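Local coordinates for beta-galacturonidase (Eisenbergiella tayi, PDB 6NCX), which probably hydrolyses beta-linked uronic acid glycosides as a family 2 glycoside hydrolase and binds galacturonate in its active-site pocket, at residues Asp131-Gly136 and Arg516-Trp521; His335-Ser340 and Leu376-Ser381; Ile463-Ala468 and Tyr508-Cys513. All coordinates share one frame; numbering follows the deposited sequence.

Contact 1 (Asp131-Gly136 and Arg516-Trp521). With ADA (alpha-D-galactopyranuronic acid), chain I.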
loop_
_atom_site.group_PDB
_atom_site.type_symbol
_atom_site.label_atom_id
_atom_site.label_comp_id
_atom_site.label_asym_id
_atom_site.label_seq_id
_atom_site.Cartn_x
_atom_site.Cartn_y
_atom_site.Cartn_z
ATOM N N ASP C 131 9.715 6.838 -22.735
ATOM C CA ASP C 131 9.692 6.018 -21.524
ATOM C C ASP C 131 10.543 6.645 -20.415
ATOM O O ASP C 131 11.204 5.953 -19.630
ATOM C CB ASP C 131 10.165 4.607 -21.867
ATOM C CG ASP C 131 9.863 3.612 -20.783
ATOM O OD1 ASP C 131 10.635 2.651 -20.640
ATOM O OD2 ASP C 131 8.858 3.789 -20.065
ATOM N N TYR C 132 10.522 7.969 -20.372
ATOM C CA TYR C 132 11.107 8.805 -19.341
ATOM C C TYR C 132 10.547 10.202 -19.572
ATOM O O TYR C 132 10.225 10.570 -20.707
ATOM C CB TYR C 132 12.656 8.785 -19.374
ATOM C CG TYR C 132 13.278 9.352 -20.637
ATOM C CD1 TYR C 132 13.423 8.567 -21.787
ATOM C CD2 TYR C 132 13.701 10.690 -20.695
ATOM C CE1 TYR C 132 13.984 9.105 -22.959
ATOM C CE2 TYR C 132 14.249 11.227 -21.865
ATOM C CZ TYR C 132 14.389 10.429 -22.986
ATOM O OH TYR C 132 14.936 10.954 -24.135
ATOM N N GLN C 133 10.394 10.955 -18.491
ATOM C CA GLN C 133 9.759 12.259 -18.567
ATOM C C GLN C 133 10.741 13.289 -19.104
ATOM O O GLN C 133 11.939 13.241 -18.806
ATOM C CB GLN C 133 9.253 12.666 -17.182
ATOM C CG GLN C 133 8.718 14.089 -17.076
ATOM C CD GLN C 133 7.378 14.267 -17.762
ATOM O OE1 GLN C 133 7.266 14.169 -18.981
ATOM N NE2 GLN C 133 6.354 14.532 -16.974
ATOM N N SER C 134 10.242 14.210 -19.913
ATOM C CA SER C 134 10.997 15.417 -20.270
ATOM C C SER C 134 10.489 16.523 -19.358
ATOM O O SER C 134 9.393 17.056 -19.561
ATOM C CB SER C 134 10.828 15.782 -21.748
ATOM O OG SER C 134 11.556 14.915 -22.619
ATOM N N TYR C 135 11.263 16.854 -18.334
ATOM C CA TYR C 135 10.788 17.849 -17.383
ATOM C C TYR C 135 10.920 19.243 -17.974
ATOM O O TYR C 135 11.394 19.432 -19.100
ATOM C CB TYR C 135 11.548 17.769 -16.057
ATOM C CG TYR C 135 11.220 16.552 -15.234
ATOM C CD1 TYR C 135 12.006 15.396 -15.328
ATOM C CD2 TYR C 135 10.117 16.544 -14.371
ATOM C CE1 TYR C 135 11.715 14.270 -14.584
ATOM C CE2 TYR C 135 9.815 15.428 -13.626
ATOM C CZ TYR C 135 10.621 14.294 -13.728
ATOM O OH TYR C 135 10.338 13.185 -12.983
ATOM N N GLY C 136 10.507 20.227 -17.196
ATOM C CA GLY C 136 10.661 21.620 -17.576
ATOM C C GLY C 136 11.197 22.425 -16.416
ATOM O O GLY C 136 10.869 22.164 -15.264
ATOM N N ARG C 516 9.242 8.129 -13.460
ATOM C CA ARG C 516 8.080 8.702 -14.138
ATOM C C ARG C 516 8.299 8.720 -15.650
ATOM O O ARG C 516 9.377 9.078 -16.131
ATOM C CB ARG C 516 7.801 10.133 -13.637
ATOM C CG ARG C 516 6.597 10.836 -14.332
ATOM C CD ARG C 516 5.283 10.135 -13.973
ATOM N NE ARG C 516 4.782 10.510 -12.642
ATOM C CZ ARG C 516 3.938 9.774 -11.924
ATOM N NH1 ARG C 516 3.505 8.606 -12.400
ATOM N NH2 ARG C 516 3.523 10.197 -10.731
ATOM N N VAL C 517 7.266 8.338 -16.402
ATOM C CA VAL C 517 7.328 8.251 -17.856
ATOM C C VAL C 517 6.239 9.148 -18.433
ATOM O O VAL C 517 5.381 9.649 -17.705
ATOM C CB VAL C 517 7.174 6.803 -18.362
ATOM C CG1 VAL C 517 8.267 5.940 -17.776
ATOM C CG2 VAL C 517 5.823 6.249 -17.986
ATOM N N CYS C 518 6.284 9.354 -19.755
ATOM C CA CYS C 518 5.262 10.177 -20.398
ATOM C C CYS C 518 3.911 9.469 -20.388
ATOM O O CYS C 518 3.830 8.239 -20.319
ATOM C CB CYS C 518 5.655 10.527 -21.833
ATOM S SG CYS C 518 7.112 11.624 -21.979
ATOM N N ASP C 519 2.838 10.274 -20.461
ATOM C CA ASP C 519 1.474 9.744 -20.366
ATOM C C ASP C 519 1.145 8.789 -21.503
ATOM O O ASP C 519 0.370 7.846 -21.308
ATOM C CB ASP C 519 0.437 10.872 -20.368
ATOM C CG ASP C 519 0.563 11.804 -19.176
ATOM O OD1 ASP C 519 0.713 13.013 -19.402
ATOM O OD2 ASP C 519 0.514 11.344 -18.019
ATOM N N SER C 520 1.689 9.016 -22.701
ATOM C CA SER C 520 1.334 8.139 -23.817
ATOM C C SER C 520 1.793 6.699 -23.601
ATOM O O SER C 520 1.274 5.794 -24.257
ATOM C CB SER C 520 1.899 8.685 -25.147
ATOM O OG SER C 520 3.288 8.947 -25.062
ATOM N N TRP C 521 2.738 6.459 -22.697
ATOM C CA TRP C 521 3.247 5.113 -22.433
ATOM C C TRP C 521 2.447 4.343 -21.387
ATOM O O TRP C 521 2.867 3.247 -20.999
ATOM C CB TRP C 521 4.716 5.196 -22.001
ATOM C CG TRP C 521 5.612 5.381 -23.152
ATOM C CD1 TRP C 521 5.666 6.457 -23.953
ATOM C CD2 TRP C 521 6.572 4.442 -23.653
ATOM N NE1 TRP C 521 6.612 6.270 -24.925
ATOM C CE2 TRP C 521 7.187 5.038 -24.764
ATOM C CE3 TRP C 521 6.976 3.154 -23.265
ATOM C CZ2 TRP C 521 8.195 4.389 -25.510
ATOM C CZ3 TRP C 521 7.985 2.513 -24.001
ATOM C CH2 TRP C 521 8.574 3.130 -25.105
HETATM C C1 ADA I . 14.651 -0.351 -23.417
HETATM C C2 ADA I . 15.041 1.120 -23.144
HETATM C C3 ADA I . 14.744 1.627 -21.782
HETATM C C4 ADA I . 13.495 1.088 -21.176
HETATM C C5 ADA I . 13.386 -0.432 -21.355
HETATM C C6 ADA I . 12.086 -1.026 -20.807
HETATM O O1 ADA I . 15.647 -1.253 -22.994
HETATM O O2 ADA I . 16.392 1.296 -23.463
HETATM O O3 ADA I . 14.704 3.037 -21.796
HETATM O O4 ADA I . 12.368 1.680 -21.777
HETATM O O5 ADA I . 13.412 -0.757 -22.773
HETATM O O6B ADA I . 11.701 -0.812 -19.626
HETATM O O6A ADA I . 11.402 -1.747 -21.576
#

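Contact 2 (His335-Ser340 and Leu376-Ser381). With ADA (alpha-D-galactopyranuronic acid), chain I.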
loop_
_atom_site.group_PDB
_atom_site.type_symbol
_atom_site.label_atom_id
_atom_site.label_comp_id
_atom_site.label_asym_id
_atom_site.label_seq_id
_atom_site.Cartn_x
_atom_site.Cartn_y
_atom_site.Cartn_z
ATOM N N HIS C 335 22.056 11.969 -25.529
ATOM C CA HIS C 335 20.628 11.922 -25.226
ATOM C C HIS C 335 19.875 11.344 -26.408
ATOM O O HIS C 335 19.695 12.021 -27.426
ATOM C CB HIS C 335 20.074 13.302 -24.891
ATOM C CG HIS C 335 18.598 13.289 -24.650
ATOM N ND1 HIS C 335 17.786 14.375 -24.897
ATOM C CD2 HIS C 335 17.786 12.306 -24.192
ATOM C CE1 HIS C 335 16.536 14.060 -24.604
ATOM N NE2 HIS C 335 16.510 12.811 -24.169
ATOM N N ALA C 336 19.414 10.103 -26.262
ATOM C CA ALA C 336 18.598 9.423 -27.266
ATOM C C ALA C 336 18.175 8.060 -26.722
ATOM O O ALA C 336 18.990 7.347 -26.121
ATOM C CB ALA C 336 19.356 9.256 -28.593
ATOM N N ARG C 337 16.907 7.708 -26.948
ATOM C CA ARG C 337 16.345 6.422 -26.519
ATOM C C ARG C 337 15.300 5.974 -27.526
ATOM O O ARG C 337 14.264 6.633 -27.665
ATOM C CB ARG C 337 15.695 6.509 -25.132
ATOM C CG ARG C 337 15.165 5.158 -24.656
ATOM C CD ARG C 337 13.909 5.287 -23.829
ATOM N NE ARG C 337 13.199 4.015 -23.811
ATOM C CZ ARG C 337 12.457 3.558 -24.824
ATOM N NH1 ARG C 337 12.319 4.279 -25.928
ATOM N NH2 ARG C 337 11.856 2.380 -24.741
ATOM N N GLY C 338 15.555 4.855 -28.202
ATOM C CA GLY C 338 14.512 4.205 -28.974
ATOM C C GLY C 338 13.965 5.022 -30.129
ATOM O O GLY C 338 12.816 4.814 -30.533
ATOM N N LEU C 339 14.754 5.933 -30.690
ATOM C CA LEU C 339 14.260 6.727 -31.810
ATOM C C LEU C 339 14.177 5.860 -33.072
ATOM O O LEU C 339 15.112 5.118 -33.396
ATOM C CB LEU C 339 15.162 7.951 -32.012
ATOM C CG LEU C 339 15.125 8.904 -30.801
ATOM C CD1 LEU C 339 16.126 10.038 -30.889
ATOM C CD2 LEU C 339 13.715 9.472 -30.555
ATOM N N SER C 340 13.040 5.912 -33.762
ATOM C CA SER C 340 12.901 5.129 -34.987
ATOM C C SER C 340 13.759 5.733 -36.109
ATOM O O SER C 340 14.329 6.822 -35.971
ATOM C CB SER C 340 11.434 5.064 -35.421
ATOM O OG SER C 340 10.946 6.354 -35.767
ATOM N N LEU C 376 23.107 6.776 -28.907
ATOM C CA LEU C 376 21.922 6.302 -29.623
ATOM C C LEU C 376 21.363 4.999 -29.039
ATOM O O LEU C 376 21.208 3.994 -29.733
ATOM C CB LEU C 376 22.236 6.142 -31.115
ATOM C CG LEU C 376 22.614 7.454 -31.816
ATOM C CD1 LEU C 376 22.964 7.248 -33.294
ATOM C CD2 LEU C 376 21.502 8.491 -31.651
ATOM N N ASN C 377 21.055 5.037 -27.737
ATOM C CA ASN C 377 20.413 3.899 -27.081
ATOM C C ASN C 377 19.202 3.373 -27.854
ATOM O O ASN C 377 18.165 4.046 -27.954
ATOM C CB ASN C 377 19.978 4.256 -25.652
ATOM C CG ASN C 377 19.172 3.136 -25.004
ATOM O OD1 ASN C 377 19.727 2.161 -24.469
ATOM N ND2 ASN C 377 17.857 3.254 -25.077
ATOM N N GLU C 378 19.337 2.162 -28.403
ATOM C CA GLU C 378 18.245 1.451 -29.072
ATOM C C GLU C 378 17.676 2.210 -30.273
ATOM O O GLU C 378 16.485 2.090 -30.576
ATOM C CB GLU C 378 17.115 1.123 -28.094
ATOM C CG GLU C 378 17.439 0.062 -27.051
ATOM C CD GLU C 378 16.175 -0.592 -26.481
ATOM O OE1 GLU C 378 15.073 -0.011 -26.617
ATOM O OE2 GLU C 378 16.282 -1.699 -25.919
ATOM N N CYS C 379 18.499 2.967 -31.002
ATOM C CA CYS C 379 18.001 3.585 -32.224
ATOM C C CYS C 379 18.118 2.608 -33.407
ATOM O O CYS C 379 18.452 1.434 -33.238
ATOM C CB CYS C 379 18.699 4.918 -32.454
ATOM S SG CYS C 379 18.311 6.070 -31.114
ATOM N N ALA C 380 17.814 3.081 -34.624
ATOM C CA ALA C 380 17.575 2.205 -35.777
ATOM C C ALA C 380 18.882 1.767 -36.450
ATOM O O ALA C 380 19.140 2.030 -37.627
ATOM C CB ALA C 380 16.653 2.896 -36.774
ATOM N N SER C 381 19.700 1.049 -35.683
ATOM C CA SER C 381 20.975 0.539 -36.159
ATOM C C SER C 381 20.830 -0.675 -37.087
ATOM O O SER C 381 21.844 -1.275 -37.461
ATOM C CB SER C 381 21.861 0.190 -34.963
ATOM O OG SER C 381 21.195 -0.724 -34.102
HETATM C C1 ADA I . 14.651 -0.351 -23.417
HETATM C C2 ADA I . 15.041 1.120 -23.144
HETATM C C3 ADA I . 14.744 1.627 -21.782
HETATM C C4 ADA I . 13.495 1.088 -21.176
HETATM C C5 ADA I . 13.386 -0.432 -21.355
HETATM C C6 ADA I . 12.086 -1.026 -20.807
HETATM O O1 ADA I . 15.647 -1.253 -22.994
HETATM O O2 ADA I . 16.392 1.296 -23.463
HETATM O O3 ADA I . 14.704 3.037 -21.796
HETATM O O4 ADA I . 12.368 1.680 -21.777
HETATM O O5 ADA I . 13.412 -0.757 -22.773
HETATM O O6B ADA I . 11.701 -0.812 -19.626
HETATM O O6A ADA I . 11.402 -1.747 -21.576
HETATM O O HOH W 1 21.891 7.166 -26.098
#

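Contact 3 (Ile463-Ala468 and Tyr508-Cys513). With ADA (alpha-D-galactopyranuronic acid), chain I.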
loop_
_atom_site.group_PDB
_atom_site.type_symbol
_atom_site.label_atom_id
_atom_site.label_comp_id
_atom_site.label_asym_id
_atom_site.label_seq_id
_atom_site.Cartn_x
_atom_site.Cartn_y
_atom_site.Cartn_z
ATOM N N ILE C 463 26.123 -6.656 -21.378
ATOM C CA ILE C 463 24.673 -6.565 -21.330
ATOM C C ILE C 463 24.379 -5.221 -20.668
ATOM O O ILE C 463 24.528 -5.052 -19.461
ATOM C CB ILE C 463 24.040 -7.753 -20.604
ATOM C CG1 ILE C 463 24.173 -9.017 -21.459
ATOM C CG2 ILE C 463 22.570 -7.488 -20.329
ATOM C CD1 ILE C 463 23.293 -9.003 -22.681
ATOM N N THR C 464 24.029 -4.236 -21.484
ATOM C CA THR C 464 23.791 -2.895 -20.974
ATOM C C THR C 464 22.397 -2.721 -20.384
ATOM O O THR C 464 22.141 -1.694 -19.759
ATOM C CB THR C 464 24.042 -1.862 -22.081
ATOM O OG1 THR C 464 23.576 -2.361 -23.344
ATOM C CG2 THR C 464 25.517 -1.599 -22.177
ATOM N N GLU C 465 21.516 -3.707 -20.520
ATOM C CA GLU C 465 20.213 -3.654 -19.874
ATOM C C GLU C 465 19.683 -5.068 -19.682
ATOM O O GLU C 465 19.627 -5.844 -20.637
ATOM C CB GLU C 465 19.220 -2.832 -20.699
ATOM C CG GLU C 465 19.382 -1.342 -20.557
ATOM C CD GLU C 465 18.333 -0.566 -21.300
ATOM O OE1 GLU C 465 18.623 0.588 -21.707
ATOM O OE2 GLU C 465 17.220 -1.114 -21.478
ATOM N N ILE C 466 19.293 -5.387 -18.450
ATOM C CA ILE C 466 18.479 -6.557 -18.151
ATOM C C ILE C 466 17.790 -6.266 -16.825
ATOM O O ILE C 466 18.291 -5.493 -16.007
ATOM C CB ILE C 466 19.341 -7.848 -18.111
ATOM C CG1 ILE C 466 18.496 -9.123 -18.144
ATOM C CG2 ILE C 466 20.223 -7.871 -16.904
ATOM C CD1 ILE C 466 19.276 -10.335 -18.723
ATOM N N GLY C 467 16.636 -6.872 -16.618
ATOM C CA GLY C 467 15.890 -6.654 -15.395
ATOM C C GLY C 467 14.451 -7.101 -15.576
ATOM O O GLY C 467 14.102 -7.776 -16.554
ATOM N N ALA C 468 13.626 -6.705 -14.610
ATOM C CA ALA C 468 12.218 -7.070 -14.598
ATOM C C ALA C 468 11.416 -6.032 -13.820
ATOM O O ALA C 468 11.923 -5.400 -12.887
ATOM C CB ALA C 468 12.007 -8.463 -13.987
ATOM N N TYR C 508 24.754 -3.954 -16.738
ATOM C CA TYR C 508 24.019 -2.886 -16.079
ATOM C C TYR C 508 22.589 -3.385 -15.908
ATOM O O TYR C 508 21.932 -3.727 -16.897
ATOM C CB TYR C 508 24.049 -1.575 -16.888
ATOM C CG TYR C 508 25.398 -0.914 -16.888
ATOM C CD1 TYR C 508 26.309 -1.166 -17.907
ATOM C CD2 TYR C 508 25.786 -0.081 -15.849
ATOM C CE1 TYR C 508 27.553 -0.602 -17.898
ATOM C CE2 TYR C 508 27.046 0.502 -15.831
ATOM C CZ TYR C 508 27.916 0.224 -16.858
ATOM O OH TYR C 508 29.161 0.774 -16.874
ATOM N N ILE C 509 22.125 -3.464 -14.660
ATOM C CA ILE C 509 20.728 -3.809 -14.408
ATOM C C ILE C 509 19.848 -2.630 -14.811
ATOM O O ILE C 509 20.151 -1.464 -14.505
ATOM C CB ILE C 509 20.523 -4.215 -12.932
ATOM C CG1 ILE C 509 21.163 -5.582 -12.663
ATOM C CG2 ILE C 509 19.042 -4.316 -12.563
ATOM C CD1 ILE C 509 21.097 -6.024 -11.207
ATOM N N TRP C 510 18.784 -2.915 -15.557
ATOM C CA TRP C 510 17.703 -1.953 -15.722
ATOM C C TRP C 510 16.618 -2.302 -14.705
ATOM O O TRP C 510 15.997 -3.371 -14.789
ATOM C CB TRP C 510 17.143 -1.946 -17.141
ATOM C CG TRP C 510 16.045 -0.912 -17.298
ATOM C CD1 TRP C 510 14.737 -1.033 -16.896
ATOM C CD2 TRP C 510 16.164 0.404 -17.876
ATOM N NE1 TRP C 510 14.048 0.119 -17.178
ATOM C CE2 TRP C 510 14.890 1.016 -17.789
ATOM C CE3 TRP C 510 17.219 1.123 -18.457
ATOM C CZ2 TRP C 510 14.644 2.324 -18.264
ATOM C CZ3 TRP C 510 16.965 2.418 -18.936
ATOM C CH2 TRP C 510 15.696 3.001 -18.821
ATOM N N GLN C 511 16.412 -1.428 -13.722
ATOM C CA GLN C 511 17.238 -0.242 -13.471
ATOM C C GLN C 511 17.267 0.017 -11.960
ATOM O O GLN C 511 16.642 -0.711 -11.177
ATOM C CB GLN C 511 16.701 0.998 -14.197
ATOM C CG GLN C 511 15.325 1.429 -13.709
ATOM C CD GLN C 511 14.828 2.701 -14.357
ATOM O OE1 GLN C 511 15.572 3.667 -14.504
ATOM N NE2 GLN C 511 13.552 2.704 -14.747
ATOM N N PHE C 512 17.970 1.076 -11.558
ATOM C CA PHE C 512 18.151 1.344 -10.135
ATOM C C PHE C 512 16.816 1.624 -9.446
ATOM O O PHE C 512 16.453 0.951 -8.474
ATOM C CB PHE C 512 19.130 2.510 -9.942
ATOM C CG PHE C 512 19.158 3.031 -8.536
ATOM C CD1 PHE C 512 18.653 4.292 -8.236
ATOM C CD2 PHE C 512 19.647 2.238 -7.507
ATOM C CE1 PHE C 512 18.658 4.768 -6.924
ATOM C CE2 PHE C 512 19.648 2.698 -6.203
ATOM C CZ PHE C 512 19.150 3.975 -5.910
ATOM N N CYS C 513 16.063 2.604 -9.942
ATOM C CA CYS C 513 14.834 3.028 -9.295
ATOM C C CYS C 513 13.724 3.169 -10.327
ATOM O O CYS C 513 13.977 3.275 -11.529
ATOM C CB CYS C 513 15.023 4.358 -8.551
ATOM S SG CYS C 513 15.407 5.785 -9.629
HETATM C C1 ADA I . 14.651 -0.351 -23.417
HETATM C C2 ADA I . 15.041 1.120 -23.144
HETATM C C3 ADA I . 14.744 1.627 -21.782
HETATM C C4 ADA I . 13.495 1.088 -21.176
HETATM C C5 ADA I . 13.386 -0.432 -21.355
HETATM C C6 ADA I . 12.086 -1.026 -20.807
HETATM O O1 ADA I . 15.647 -1.253 -22.994
HETATM O O2 ADA I . 16.392 1.296 -23.463
HETATM O O3 ADA I . 14.704 3.037 -21.796
HETATM O O4 ADA I . 12.368 1.680 -21.777
HETATM O O5 ADA I . 13.412 -0.757 -22.773
HETATM O O6B ADA I . 11.701 -0.812 -19.626
HETATM O O6A ADA I . 11.402 -1.747 -21.576
HETATM O O HOH W 2 14.898 -4.847 -12.821
#

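Contact 1 (Asp131-Gly136 and Arg516-Trp521)
At the wall of the galacturonate pocket, Asp131 of an N-terminal beta-sandwich loop meets Val517 and Trp521 of a barrel loop. Asp131 CB sits over the face of the Trp521 six-membered ring, 3.7 Å from the ring centroid, as a CH-pi contact. The Asp131 carboxylate runs nearly parallel to the indole, with 12° between the planes. The Asp131 chi1 of -166° lays this carboxylate over the CE3 side of the indole, with OD1 turned to the sugar. Val517 lies alongside and points the same way; its CG1 packs 3.2 Å from Asp131 OD2. That oxygen also forms a salt bridge with Arg525, and OD1 is hydrogen-bonded to Asn530. Both partners also bind galacturonate. Between them each carboxylate oxygen has a protein partner, which should limit rotation of the acid. OD1 also faces sugar O4, but the modelled distance is too short to be trusted.

Farther from the sugar the two backbones come together. Gln133 N gives a weak hydrogen bond to Arg516 O, at 3.2 Å and bent to 123°. Cys518 SG lies 3.5 Å from Tyr132 O. Tyr135 crosses Arg516 at about a right angle, its OH 4.0 Å from Arg516 CB. The Tyr135 hydroxyl is hydrogen-bonded to Asp280, and Gln133 OE1 to Arg53. The Arg516 guanidinium turns away to Tyr474 of the second subunit.

The loop 131-136 leaves the sandwich between strands 109-117 and 142-146. A sandwich loop that brings an aspartate to the sugar pocket of the TIM barrel fits the composite active site of family 2 glycoside hydrolases.

Contact 2 (His335-Ser340 and Leu376-Ser381)
Leu376 meets Ala336 through its CD2 branch, 3.8 Å from Ala336 CB. It begins a type II turn that runs to Cys379, and the turn is closed by Cys379 N donating to Leu376 O. Asn377 comes next and is polar at both backbone and side chain. Its O accepts Gly338 N at 2.7 Å, in a nearly straight bond of 169°. A water bridges its N to Ala336 O. Its chi1 of 174° sends the side chain beside that of Arg337 in the same direction, with the amide and guanidinium planes 56° apart. Asn377 ND2 touches Arg337 CG at 3.3 Å. Asn377 ND2 also donates to galacturonate O2, at 2.9 Å. Asn377 OD1 is held by Arg309 and Asn428, which fixes the flip of the amide. Arg337 runs out alongside. Its single NE proton is shared between sugar O3, with NE 2.7 Å away, and O4. O4 also accepts from NH2.

Glu378 extends to the anomeric end of the sugar. Its OE1 stays 4.4 Å from Arg337 NH2, well out of the guanidinium plane, so only charge links the pair. Glu378 O also takes a CA-H contact from Gly338. Cys379 SG accepts a weak hydrogen bond from Leu339 N at 3.6 Å and packs on Leu339 CB. Ala380 CB ends the contact, 4.1 Å from Ser340 C.

These loops follow the third and fourth strands of the barrel. An Asn-Glu pair just after the fourth strand, facing the sugar, is a hallmark of clan GH-A TIM-barrel glycosidases.

Contact 3 (Ile463-Ala468 and Tyr508-Cys513)
Ile466 O takes Trp510 N in a hydrogen bond of 2.7 Å, the donor lying 35° out of the carbonyl plane. Ile509 CA adds a CA-H contact to the same oxygen at 3.4 Å. The two segments belong to the seventh and eighth parallel strands of the TIM barrel, joined by helix 484-499 in a beta-alpha-beta unit. Earlier along both strands, Tyr508 N donates to Ile463 O at 2.9 Å. Between these bonds, Ile466 N gives Tyr508 O a long, weak one.

Near the C-terminal ends of the strands, Glu465 and Trp510 run side by side toward the sugar. Glu465 CD lies 3.5 Å from Trp510 CE3, and the carboxylate and ring planes are 33° apart. Glu465 OE1 accepts galacturonate O2 at 2.9 Å and forms a salt bridge with Arg309. OE2 is hydrogen-bonded to Tyr430; its very short approach to sugar O1 is doubtful.

A chi1 of -179° swings the Trp510 indole away from its own N and under the sugar. Galacturonate C4 sits 3.4 Å above one face, toward the rim, and Gln511 CB packs on the opposite face. The peptide between Trp510 and Gln511 is cis. Trp510 NE1 is hydrogen-bonded to Asn530, which should limit rotation of the indole. On the backbone side, a water accepts Ala468 N at 2.9 Å and donates to Trp510 O.

All three contacts are largely buried and border one galacturonate, but they hold different elements. In contact 3 every touching residue is buried, and backbone bonds between parallel barrel strands dominate. Contact 2 joins two loops that follow neighbouring barrel strands and supplies mostly side-chain donors to the sugar. Contact 1 ties the sandwich to the barrel with a single weak backbone bond, and its Arg516 end lies at a subunit interface. Contacts 1 and 2 also touch directly: Trp521 CH2 packs on Arg337 NH2, and Tyr132 OH probably bonds His335 NE2. Contacts 2 and 3 meet where Asn377 packs beside Glu465.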